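Local coordinates for dTDP-4-amino-4,6-dideoxyglucose formyltransferase (Shewanella sp. FDAARGOS_354, PDB 6V2T), which probably transfers a formyl group from a folate carrier to the sugar amine of dTDP-4-amino-4,6-dideoxyglucose, a step linked to O-antigen synthesis, at residues Y59-N63 / H99-I103; Q131-I135 / D169-Y175; K161-I165 / R177-T181. All blocks are in the same frame, centred on the assembly; numbering follows the deposited sequence.

Read from the N terminus, the chain first closes on itself at contact 1, where the end of strand 53-60 meets the loop after strand 94-98; the 35 residues between include helix 82-91. That closure is complete before contact 2 begins. Contacts 2 and 3 cross, their segments alternating along the chain: contact 2 joins helix 130-137 to the start of helix 171-194, whereas contact 3 folds the next turns of that long helix back on edge strand 157-163. A salt bridge from Asp-169 to Arg-177 connects these two. Contacts 1 and 2 reach the same sugar nucleotide from different parts of the formyltransferase fold.

Contact 1 (Y59-N63 / H99-I103); sequences YSAIN and HCKQI. With 0FX (dTDP-4-amino-4,6-dideoxyglucose), chain G; FOL (folic acid), chain H.
Ser-60 and Lys-101, which touch across this contact, hold one carboxylate oxygen between them: OD2 of Asp-31 is hydrogen-bonded both to the Ser-60 hydroxyl and to the Lys-101 backbone N. Asp-31 thus acts as a shared post for two segments that form no direct hydrogen bond with each other. Around it the fit is close. Ser-60 OG lies 3.3 Å from Cys-100 SG, and the Gln-102 chain passes by with CG 3.5 Å from Ser-60 OG. Beyond CG the glutamine runs on extended, and its amide is fixed on both sides, OE1 by Val-79 N and NE2 by Asn-78.

Lys-101 shows how an aliphatic shaft can be steered before its amine is used. Its CB meets Ile-62 CG2 at 3.9 Å, and further out CE lies 3.9 Å from Asn-63 CG, the two side chains passing at a slant. Asn-63 itself is held by Asp-31 through ND2. A bend at the last torsion (chi4 -66°) then turns the amine away from the straight line of the chain, and Lys-101 NZ reaches the sugar hydroxyl O2G of 0FX at 2.8 Å. The same loop serves both bound molecules: His-99 ND1 donates to the phosphate oxygen O3P of 0FX at 2.8 Å, while the Cys-100 carbonyl O accepts from N10 of folic acid at 3.2 Å, nearly straight at 168°.

In the fold, a type I turn from Ser-60 to Asn-63 leaves strand 53-60 and packs against the loop running from parallel strand 94-98 toward helix 106-109, with helix 67-70 beside Asn-63.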
loop_
_atom_site.group_PDB
_atom_site.type_symbol
_atom_site.label_atom_id
_atom_site.label_comp_id
_atom_site.label_asym_id
_atom_site.label_seq_id
_atom_site.Cartn_x
_atom_site.Cartn_y
_atom_site.Cartn_z
ATOM N N TYR B 59 -30.039 -11.941 6.370
ATOM C CA TYR B 59 -29.202 -11.043 5.535
ATOM C C TYR B 59 -30.088 -10.532 4.405
ATOM O O TYR B 59 -31.218 -11.029 4.255
ATOM C CB TYR B 59 -27.927 -11.742 5.064
ATOM C CG TYR B 59 -28.186 -12.869 4.104
ATOM C CD1 TYR B 59 -28.480 -12.611 2.779
ATOM C CD2 TYR B 59 -28.154 -14.192 4.519
ATOM C CE1 TYR B 59 -28.735 -13.631 1.879
ATOM C CE2 TYR B 59 -28.385 -15.227 3.627
ATOM C CZ TYR B 59 -28.686 -14.945 2.304
ATOM O OH TYR B 59 -28.939 -15.943 1.408
ATOM N N SER B 60 -29.610 -9.513 3.683
ATOM C CA SER B 60 -30.401 -8.786 2.661
ATOM C C SER B 60 -30.411 -9.622 1.380
ATOM O O SER B 60 -29.375 -10.221 1.059
ATOM C CB SER B 60 -29.864 -7.399 2.375
ATOM O OG SER B 60 -30.062 -6.515 3.465
ATOM N N ALA B 61 -31.537 -9.612 0.669
ATOM C CA ALA B 61 -31.735 -10.309 -0.624
ATOM C C ALA B 61 -30.688 -9.811 -1.633
ATOM O O ALA B 61 -30.071 -10.646 -2.318
ATOM C CB ALA B 61 -33.152 -10.055 -1.100
ATOM N N ILE B 62 -30.446 -8.500 -1.654
ATOM C CA ILE B 62 -29.566 -7.822 -2.655
ATOM C C ILE B 62 -28.086 -8.137 -2.369
ATOM O O ILE B 62 -27.241 -7.824 -3.237
ATOM C CB ILE B 62 -29.875 -6.311 -2.690
ATOM C CG1 ILE B 62 -29.355 -5.666 -3.979
ATOM C CG2 ILE B 62 -29.359 -5.606 -1.444
ATOM C CD1 ILE B 62 -30.170 -4.482 -4.463
ATOM N N ASN B 63 -27.779 -8.746 -1.217
ATOM C CA ASN B 63 -26.407 -9.185 -0.851
ATOM C C ASN B 63 -25.888 -10.031 -2.012
ATOM O O ASN B 63 -26.533 -11.060 -2.333
ATOM C CB ASN B 63 -26.339 -9.937 0.488
ATOM C CG ASN B 63 -24.939 -10.009 1.056
ATOM O OD1 ASN B 63 -23.978 -10.135 0.304
ATOM N ND2 ASN B 63 -24.799 -9.916 2.374
ATOM N N HIS B 99 -25.788 -2.876 9.690
ATOM C CA HIS B 99 -25.127 -2.746 8.365
ATOM C C HIS B 99 -25.986 -3.511 7.347
ATOM O O HIS B 99 -25.485 -4.418 6.705
ATOM C CB HIS B 99 -23.688 -3.252 8.441
ATOM C CG HIS B 99 -22.780 -2.437 9.303
ATOM N ND1 HIS B 99 -21.448 -2.287 9.010
ATOM C CD2 HIS B 99 -23.004 -1.733 10.432
ATOM C CE1 HIS B 99 -20.879 -1.539 9.944
ATOM N NE2 HIS B 99 -21.823 -1.180 10.830
ATOM N N CYS B 100 -27.269 -3.167 7.273
ATOM C CA CYS B 100 -28.252 -3.729 6.320
ATOM C C CYS B 100 -28.111 -3.015 4.976
ATOM O O CYS B 100 -28.236 -1.772 4.976
ATOM C CB CYS B 100 -29.663 -3.538 6.845
ATOM S SG CYS B 100 -30.911 -4.245 5.758
ATOM N N LYS B 101 -27.877 -3.771 3.894
ATOM C CA LYS B 101 -27.718 -3.238 2.502
ATOM C C LYS B 101 -29.054 -2.710 1.943
ATOM O O LYS B 101 -29.002 -2.029 0.912
ATOM C CB LYS B 101 -27.153 -4.306 1.553
ATOM C CG LYS B 101 -25.700 -4.701 1.778
ATOM C CD LYS B 101 -25.286 -5.977 1.051
ATOM C CE LYS B 101 -23.801 -6.272 1.163
ATOM N NZ LYS B 101 -22.998 -5.243 0.460
ATOM N N GLN B 102 -30.212 -2.995 2.552
ATOM C CA GLN B 102 -31.523 -2.570 1.970
ATOM C C GLN B 102 -32.103 -1.366 2.704
ATOM O O GLN B 102 -32.086 -1.345 3.934
ATOM C CB GLN B 102 -32.576 -3.670 2.047
ATOM C CG GLN B 102 -32.248 -4.908 1.231
ATOM C CD GLN B 102 -33.389 -5.897 1.303
ATOM O OE1 GLN B 102 -33.582 -6.590 2.305
ATOM N NE2 GLN B 102 -34.178 -5.939 0.242
ATOM N N ILE B 103 -32.685 -0.428 1.964
ATOM C CA ILE B 103 -33.478 0.681 2.549
ATOM C C ILE B 103 -34.812 0.107 3.033
ATOM O O ILE B 103 -35.475 -0.588 2.239
ATOM C CB ILE B 103 -33.671 1.821 1.537
ATOM C CG1 ILE B 103 -32.324 2.407 1.103
ATOM C CG2 ILE B 103 -34.592 2.878 2.145
ATOM C CD1 ILE B 103 -32.319 3.032 -0.285
HETATM O O4P 0FX G . -19.871 -1.296 6.387
HETATM P P2 0FX G . -20.374 -2.539 5.649
HETATM O O3P 0FX G . -20.993 -3.547 6.565
HETATM O O1G 0FX G . -21.512 -1.943 4.747
HETATM C C1G 0FX G . -22.816 -2.513 4.841
HETATM C C2G 0FX G . -23.279 -2.667 3.405
HETATM O O2G 0FX G . -22.447 -3.534 2.612
HETATM C C3G 0FX G . -23.262 -1.277 2.791
HETATM O O3G 0FX G . -23.806 -1.407 1.469
HETATM C C4G 0FX G . -24.036 -0.264 3.657
HETATM N N4A 0FX G . -23.760 1.091 3.168
HETATM C C5G 0FX G . -23.684 -0.278 5.139
HETATM C C6G 0FX G . -24.668 0.592 5.947
HETATM O O5G 0FX G . -23.688 -1.635 5.593
HETATM O OPP 0FX G . -19.347 -3.582 4.788
HETATM P P 0FX G . -18.869 -2.988 3.419
HETATM O O1P 0FX G . -19.861 -2.669 2.401
HETATM O O2P 0FX G . -17.994 -4.037 2.788
HETATM O O5 0FX G . -17.841 -1.800 3.573
HETATM C C5 0FX G . -16.884 -1.798 4.599
HETATM C C4 0FX G . -15.781 -0.819 4.177
HETATM O O4 0FX G . -15.032 -1.309 3.064
HETATM C C3 0FX G . -16.297 0.539 3.668
HETATM O O3 0FX G . -16.643 1.417 4.730
HETATM C C2 0FX G . -15.164 1.064 2.752
HETATM C C1 0FX G . -14.570 -0.283 2.252
HETATM N N11 0FX G . -15.000 -0.531 0.883
HETATM C C61 0FX G . -16.021 -1.365 0.585
HETATM C C51 0FX G . -16.361 -1.574 -0.750
HETATM C C5A 0FX G . -17.519 -2.502 -1.104
HETATM C C21 0FX G . -14.309 0.088 -0.082
HETATM O O21 0FX G . -13.294 0.919 0.265
HETATM N N31 0FX G . -14.617 -0.075 -1.391
HETATM C C41 0FX G . -15.636 -0.903 -1.742
HETATM O O41 0FX G . -15.962 -1.013 -3.063
HETATM N N1 FOL H . -33.691 2.231 5.956
HETATM C C2 FOL H . -34.332 3.356 6.313
HETATM N NA2 FOL H . -35.573 3.569 5.889
HETATM N N3 FOL H . -33.747 4.269 7.146
HETATM C C4 FOL H . -32.487 4.083 7.568
HETATM O O4 FOL H . -32.033 4.979 8.329
HETATM C C4A FOL H . -31.806 2.924 7.209
HETATM N N5 FOL H . -30.544 2.684 7.566
HETATM C C6 FOL H . -29.695 1.689 6.900
HETATM C C7 FOL H . -30.590 0.488 6.540
HETATM N N8 FOL H . -31.857 0.871 5.979
HETATM C C8A FOL H . -32.457 2.003 6.380
HETATM C C9 FOL H . -28.766 2.317 5.796
HETATM N N10 FOL H . -28.517 1.412 4.670
HETATM C C11 FOL H . -28.392 2.378 0.576
HETATM C C12 FOL H . -28.250 1.065 1.028
HETATM C C13 FOL H . -28.280 0.770 2.395
HETATM C C14 FOL H . -28.475 1.756 3.341
HETATM C C15 FOL H . -28.644 3.060 2.886
HETATM C C16 FOL H . -28.602 3.370 1.525
HETATM C C FOL H . -28.387 2.695 -0.901
HETATM O O FOL H . -28.636 1.771 -1.645
HETATM N N FOL H . -28.214 3.922 -1.398
#

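Contact 2 (Q131-I135 / D169-Y175); sequences QVFSI and DTSLNVY. With NA (sodium ion), chain J; 0FX (dTDP-4-amino-4,6-dideoxyglucose), chain G.
A capping box opens helix 171-194 beside the sugar-nucleotide pocket, and its first turn packs on helix 130-137 through Gln-131, Ile-135, Ser-171 and Val-174. The short helical segments cross at 115° with axes 9.5 Å apart, with Val-132 and Ser-171 the closest pair of CA atoms.

Gln-131 is the polar link. Its CG sits between the backbone N and the carbonyl carbon (chi1 82°), and a second bend, at chi2, turns the amide toward Ser-171. There NE2 spends both of its hydrogens: one goes to Ser-171 OG at 2.9 Å, almost in the amide plane, and the other to the deoxyribose hydroxyl O3 of 0FX at 3.0 Å. Both bonds are close to straight. Because Ser-171 OG is also bonded to His-241 ND1, a second-shell serine fixes the rotation of a ligand-binding amide. Tyr-175 approaches the same nucleotide differently, placing one ring face under the deoxyribose, with C4 of 0FX 4.0 Å above the ring plane, while its OH donates to phosphate oxygen O4P.

Carbon contacts accompany these bonds. Gln-131 CB rests 3.5 Å from Val-174 CG1; the Ile-135 and Val-174 side chains slide past each other in opposite directions, and Ile-135 CD1 ends against the backbone N of Ser-171.

At the cap, Thr-170 OG1 accepts from Asn-173 N, and Asn-173 OD1 accepts from Thr-170 N at 2.9 Å. The same Asn-173 OD1 also binds the sodium ion at 2.4 Å, in company with the carbonyls of Trp-168 and Ala-263 and two waters.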
loop_
_atom_site.group_PDB
_atom_site.type_symbol
_atom_site.label_atom_id
_atom_site.label_comp_id
_atom_site.label_asym_id
_atom_site.label_seq_id
_atom_site.Cartn_x
_atom_site.Cartn_y
_atom_site.Cartn_z
ATOM N N GLN B 131 -16.355 7.231 6.912
ATOM C CA GLN B 131 -14.942 7.533 7.208
ATOM C C GLN B 131 -14.200 7.956 5.933
ATOM O O GLN B 131 -13.323 8.754 6.069
ATOM C CB GLN B 131 -14.291 6.362 7.952
ATOM C CG GLN B 131 -13.832 5.250 7.026
ATOM C CD GLN B 131 -14.957 4.372 6.519
ATOM O OE1 GLN B 131 -16.075 4.412 7.004
ATOM N NE2 GLN B 131 -14.630 3.532 5.554
ATOM N N VAL B 132 -14.594 7.525 4.727
ATOM C CA VAL B 132 -13.938 7.966 3.472
ATOM C C VAL B 132 -14.139 9.484 3.340
ATOM O O VAL B 132 -13.153 10.202 3.163
ATOM C CB VAL B 132 -14.486 7.234 2.231
ATOM C CG1 VAL B 132 -13.921 7.827 0.967
ATOM C CG2 VAL B 132 -14.217 5.738 2.303
ATOM N N PHE B 133 -15.378 9.910 3.383
ATOM C CA PHE B 133 -15.788 11.347 3.346
ATOM C C PHE B 133 -15.181 12.090 4.545
ATOM O O PHE B 133 -14.623 13.138 4.336
ATOM C CB PHE B 133 -17.304 11.451 3.234
ATOM C CG PHE B 133 -17.797 10.872 1.935
ATOM C CD1 PHE B 133 -17.743 11.624 0.767
ATOM C CD2 PHE B 133 -18.257 9.566 1.867
ATOM C CE1 PHE B 133 -18.158 11.069 -0.437
ATOM C CE2 PHE B 133 -18.622 9.006 0.649
ATOM C CZ PHE B 133 -18.612 9.775 -0.482
ATOM N N SER B 134 -15.194 11.542 5.748
ATOM C CA SER B 134 -14.643 12.286 6.904
ATOM C C SER B 134 -13.143 12.555 6.695
ATOM O O SER B 134 -12.675 13.628 7.144
ATOM C CB SER B 134 -14.901 11.607 8.234
ATOM O OG SER B 134 -16.253 11.787 8.615
ATOM N N ILE B 135 -12.382 11.603 6.134
ATOM C CA ILE B 135 -10.903 11.755 6.055
ATOM C C ILE B 135 -10.634 13.005 5.221
ATOM O O ILE B 135 -9.690 13.734 5.523
ATOM C CB ILE B 135 -10.217 10.496 5.476
ATOM C CG1 ILE B 135 -10.038 9.442 6.571
ATOM C CG2 ILE B 135 -8.902 10.841 4.777
ATOM C CD1 ILE B 135 -9.771 7.991 6.069
ATOM N N ASP B 169 -4.107 7.931 8.956
ATOM C CA ASP B 169 -5.183 6.920 8.813
ATOM C C ASP B 169 -5.541 6.777 7.334
ATOM O O ASP B 169 -5.766 7.830 6.650
ATOM C CB ASP B 169 -6.438 7.320 9.591
ATOM C CG ASP B 169 -6.427 6.962 11.062
ATOM O OD1 ASP B 169 -5.664 6.061 11.455
ATOM O OD2 ASP B 169 -7.249 7.545 11.790
ATOM N N THR B 170 -5.719 5.532 6.890
ATOM C CA THR B 170 -6.513 5.190 5.687
ATOM C C THR B 170 -7.963 4.974 6.093
ATOM O O THR B 170 -8.280 4.904 7.303
ATOM C CB THR B 170 -5.974 3.924 5.010
ATOM O OG1 THR B 170 -6.109 2.863 5.959
ATOM C CG2 THR B 170 -4.529 4.090 4.605
ATOM N N SER B 171 -8.821 4.821 5.106
ATOM C CA SER B 171 -10.186 4.311 5.299
ATOM C C SER B 171 -10.167 3.056 6.176
ATOM O O SER B 171 -11.020 2.965 7.070
ATOM C CB SER B 171 -10.847 4.046 3.995
ATOM O OG SER B 171 -12.067 3.391 4.210
ATOM N N LEU B 172 -9.248 2.123 5.943
ATOM C CA LEU B 172 -9.280 0.830 6.678
ATOM C C LEU B 172 -8.984 1.111 8.161
ATOM O O LEU B 172 -9.676 0.571 9.014
ATOM C CB LEU B 172 -8.257 -0.128 6.057
ATOM C CG LEU B 172 -8.089 -1.464 6.782
ATOM C CD1 LEU B 172 -9.387 -2.235 6.798
ATOM C CD2 LEU B 172 -6.964 -2.285 6.158
ATOM N N ASN B 173 -7.975 1.914 8.439
ATOM C CA ASN B 173 -7.608 2.297 9.819
ATOM C C ASN B 173 -8.842 2.892 10.529
ATOM O O ASN B 173 -9.166 2.435 11.629
ATOM C CB ASN B 173 -6.435 3.283 9.863
ATOM C CG ASN B 173 -5.162 2.775 9.228
ATOM O OD1 ASN B 173 -4.463 3.562 8.603
ATOM N ND2 ASN B 173 -4.847 1.499 9.405
ATOM N N VAL B 174 -9.520 3.891 9.947
ATOM C CA VAL B 174 -10.679 4.523 10.632
ATOM C C VAL B 174 -11.805 3.487 10.776
ATOM O O VAL B 174 -12.437 3.450 11.825
ATOM C CB VAL B 174 -11.180 5.797 9.918
ATOM C CG1 VAL B 174 -12.264 6.451 10.753
ATOM C CG2 VAL B 174 -10.047 6.776 9.659
ATOM N N TYR B 175 -12.089 2.708 9.730
ATOM C CA TYR B 175 -13.204 1.746 9.738
ATOM C C TYR B 175 -13.022 0.761 10.900
ATOM O O TYR B 175 -14.007 0.502 11.621
ATOM C CB TYR B 175 -13.273 0.977 8.427
ATOM C CG TYR B 175 -14.444 0.049 8.345
ATOM C CD1 TYR B 175 -15.730 0.547 8.190
ATOM C CD2 TYR B 175 -14.273 -1.323 8.406
ATOM C CE1 TYR B 175 -16.813 -0.299 8.069
ATOM C CE2 TYR B 175 -15.344 -2.181 8.258
ATOM C CZ TYR B 175 -16.618 -1.667 8.097
ATOM O OH TYR B 175 -17.668 -2.516 7.971
HETATM NA NA NA J . -2.146 4.300 8.366
HETATM O O4P 0FX G . -19.871 -1.296 6.387
HETATM P P2 0FX G . -20.374 -2.539 5.649
HETATM O O3P 0FX G . -20.993 -3.547 6.565
HETATM O O1G 0FX G . -21.512 -1.943 4.747
HETATM C C1G 0FX G . -22.816 -2.513 4.841
HETATM C C2G 0FX G . -23.279 -2.667 3.405
HETATM O O2G 0FX G . -22.447 -3.534 2.612
HETATM C C3G 0FX G . -23.262 -1.277 2.791
HETATM O O3G 0FX G . -23.806 -1.407 1.469
HETATM C C4G 0FX G . -24.036 -0.264 3.657
HETATM N N4A 0FX G . -23.760 1.091 3.168
HETATM C C5G 0FX G . -23.684 -0.278 5.139
HETATM C C6G 0FX G . -24.668 0.592 5.947
HETATM O O5G 0FX G . -23.688 -1.635 5.593
HETATM O OPP 0FX G . -19.347 -3.582 4.788
HETATM P P 0FX G . -18.869 -2.988 3.419
HETATM O O1P 0FX G . -19.861 -2.669 2.401
HETATM O O2P 0FX G . -17.994 -4.037 2.788
HETATM O O5 0FX G . -17.841 -1.800 3.573
HETATM C C5 0FX G . -16.884 -1.798 4.599
HETATM C C4 0FX G . -15.781 -0.819 4.177
HETATM O O4 0FX G . -15.032 -1.309 3.064
HETATM C C3 0FX G . -16.297 0.539 3.668
HETATM O O3 0FX G . -16.643 1.417 4.730
HETATM C C2 0FX G . -15.164 1.064 2.752
HETATM C C1 0FX G . -14.570 -0.283 2.252
HETATM N N11 0FX G . -15.000 -0.531 0.883
HETATM C C61 0FX G . -16.021 -1.365 0.585
HETATM C C51 0FX G . -16.361 -1.574 -0.750
HETATM C C5A 0FX G . -17.519 -2.502 -1.104
HETATM C C21 0FX G . -14.309 0.088 -0.082
HETATM O O21 0FX G . -13.294 0.919 0.265
HETATM N N31 0FX G . -14.617 -0.075 -1.391
HETATM C C41 0FX G . -15.636 -0.903 -1.742
HETATM O O41 0FX G . -15.962 -1.013 -3.063
HETATM O O HOH W 1 -1.858 3.342 10.383
HETATM O O HOH W 2 -1.826 2.823 6.447
#

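Contact 3 (K161-I165 / R177-T181); sequences KEVPI and RVQQT
Arg-177 leaves its helix with CB directed at the strand side, where Val-163 and Pro-164 receive the rest of the chain. Arg-177 CG, anti to the backbone N (chi1 -171°), comes 4.1 Å from Val-163 CB. The following atom, Arg-177 CD, is laid against the proline ring, 3.9 Å from Pro-164 CD, the two side chains crossing at a slant. A bend at chi3 then swings the guanidinium round, bringing Arg-177 NH1 to 2.9 Å from Pro-164 O. This hydrogen bond is noticeably bent, 140° at the hydrogen, and NH1 stands tilted out of the carbonyl plane. The same nitrogen forms a salt bridge with Asp-169, so the strand's exit and the residues preceding the helix share one arginine.

The architecture is a strand, a connecting loop and a helix folded back across the sheet: the axes of 161-163 and 177-181 run close to antiparallel, at 156°, and 8.8 Å apart. Val-163 is the buried centre of this layer. Its two methyls meet different helix residues, CG2 meeting Val-178 CG2 at 3.6 Å with the side chains nearly perpendicular, and Val-163 CG1 pressing on Thr-181 with 3.4 Å to OG1. One turn further along the helix from Arg-177, the methyl of Thr-181 is used as well, CG2 lying 3.8 Å from Lys-161 CB.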
loop_
_atom_site.group_PDB
_atom_site.type_symbol
_atom_site.label_atom_id
_atom_site.label_comp_id
_atom_site.label_asym_id
_atom_site.label_seq_id
_atom_site.Cartn_x
_atom_site.Cartn_y
_atom_site.Cartn_z
ATOM N N LYS B 161 -21.035 7.490 19.571
ATOM C CA LYS B 161 -19.664 7.784 20.040
ATOM C C LYS B 161 -18.769 8.119 18.857
ATOM O O LYS B 161 -18.736 7.358 17.887
ATOM C CB LYS B 161 -19.134 6.612 20.869
ATOM C CG LYS B 161 -17.791 6.915 21.545
ATOM C CD LYS B 161 -17.393 5.979 22.681
ATOM C CE LYS B 161 -18.292 4.761 22.847
ATOM N NZ LYS B 161 -17.766 3.776 23.821
ATOM N N GLU B 162 -18.108 9.262 18.946
ATOM C CA GLU B 162 -17.132 9.756 17.967
ATOM C C GLU B 162 -15.866 8.919 18.127
ATOM O O GLU B 162 -15.581 8.457 19.239
ATOM C CB GLU B 162 -16.870 11.232 18.190
ATOM C CG GLU B 162 -15.781 11.778 17.286
ATOM C CD GLU B 162 -15.704 13.284 17.191
ATOM O OE1 GLU B 162 -16.364 13.947 18.001
ATOM O OE2 GLU B 162 -15.041 13.793 16.259
ATOM N N VAL B 163 -15.176 8.681 17.028
ATOM C CA VAL B 163 -13.816 8.094 17.053
ATOM C C VAL B 163 -12.921 9.115 16.381
ATOM O O VAL B 163 -13.352 9.860 15.480
ATOM C CB VAL B 163 -13.744 6.687 16.419
ATOM C CG1 VAL B 163 -14.865 5.791 16.894
ATOM C CG2 VAL B 163 -13.716 6.748 14.911
ATOM N N PRO B 164 -11.669 9.226 16.875
ATOM C CA PRO B 164 -10.703 10.154 16.308
ATOM C C PRO B 164 -10.261 9.650 14.931
ATOM O O PRO B 164 -10.343 8.451 14.672
ATOM C CB PRO B 164 -9.549 10.132 17.329
ATOM C CG PRO B 164 -9.623 8.743 17.931
ATOM C CD PRO B 164 -11.102 8.403 17.958
ATOM N N ILE B 165 -9.910 10.593 14.068
ATOM C CA ILE B 165 -9.180 10.358 12.796
ATOM C C ILE B 165 -7.789 10.976 12.911
ATOM O O ILE B 165 -7.703 12.180 13.202
ATOM C CB ILE B 165 -9.937 10.945 11.609
ATOM C CG1 ILE B 165 -11.346 10.364 11.528
ATOM C CG2 ILE B 165 -9.152 10.699 10.318
ATOM C CD1 ILE B 165 -12.113 10.845 10.341
ATOM N N ARG B 177 -11.428 1.187 13.707
ATOM C CA ARG B 177 -11.609 1.917 14.979
ATOM C C ARG B 177 -13.119 2.130 15.196
ATOM O O ARG B 177 -13.599 1.934 16.311
ATOM C CB ARG B 177 -10.775 3.191 14.913
ATOM C CG ARG B 177 -10.664 3.959 16.217
ATOM C CD ARG B 177 -9.806 5.202 16.102
ATOM N NE ARG B 177 -8.510 4.908 15.525
ATOM C CZ ARG B 177 -7.963 5.460 14.439
ATOM N NH1 ARG B 177 -8.559 6.409 13.741
ATOM N NH2 ARG B 177 -6.796 5.017 14.027
ATOM N N VAL B 178 -13.866 2.418 14.137
ATOM C CA VAL B 178 -15.346 2.553 14.191
ATOM C C VAL B 178 -15.947 1.208 14.591
ATOM O O VAL B 178 -16.782 1.205 15.536
ATOM C CB VAL B 178 -15.924 3.086 12.869
ATOM C CG1 VAL B 178 -17.434 2.976 12.822
ATOM C CG2 VAL B 178 -15.482 4.515 12.644
ATOM N N GLN B 179 -15.487 0.114 13.982
ATOM C CA GLN B 179 -16.021 -1.244 14.278
ATOM C C GLN B 179 -15.828 -1.534 15.768
ATOM O O GLN B 179 -16.772 -2.091 16.377
ATOM C CB GLN B 179 -15.370 -2.359 13.451
ATOM C CG GLN B 179 -15.725 -2.369 11.967
ATOM C CD GLN B 179 -15.042 -3.520 11.245
ATOM O OE1 GLN B 179 -13.808 -3.575 11.085
ATOM N NE2 GLN B 179 -15.846 -4.446 10.765
ATOM N N GLN B 180 -14.693 -1.138 16.352
ATOM C CA GLN B 180 -14.423 -1.387 17.802
ATOM C C GLN B 180 -15.440 -0.615 18.658
ATOM O O GLN B 180 -15.961 -1.180 19.635
ATOM C CB GLN B 180 -13.005 -0.982 18.202
ATOM C CG GLN B 180 -12.652 -1.435 19.615
ATOM C CD GLN B 180 -12.907 -2.910 19.846
ATOM O OE1 GLN B 180 -12.347 -3.773 19.160
ATOM N NE2 GLN B 180 -13.789 -3.209 20.791
ATOM N N THR B 181 -15.680 0.643 18.304
ATOM C CA THR B 181 -16.648 1.540 18.972
ATOM C C THR B 181 -18.071 0.995 18.825
ATOM O O THR B 181 -18.832 1.158 19.804
ATOM C CB THR B 181 -16.471 2.976 18.472
ATOM O OG1 THR B 181 -15.388 3.454 19.262
ATOM C CG2 THR B 181 -17.686 3.847 18.667
#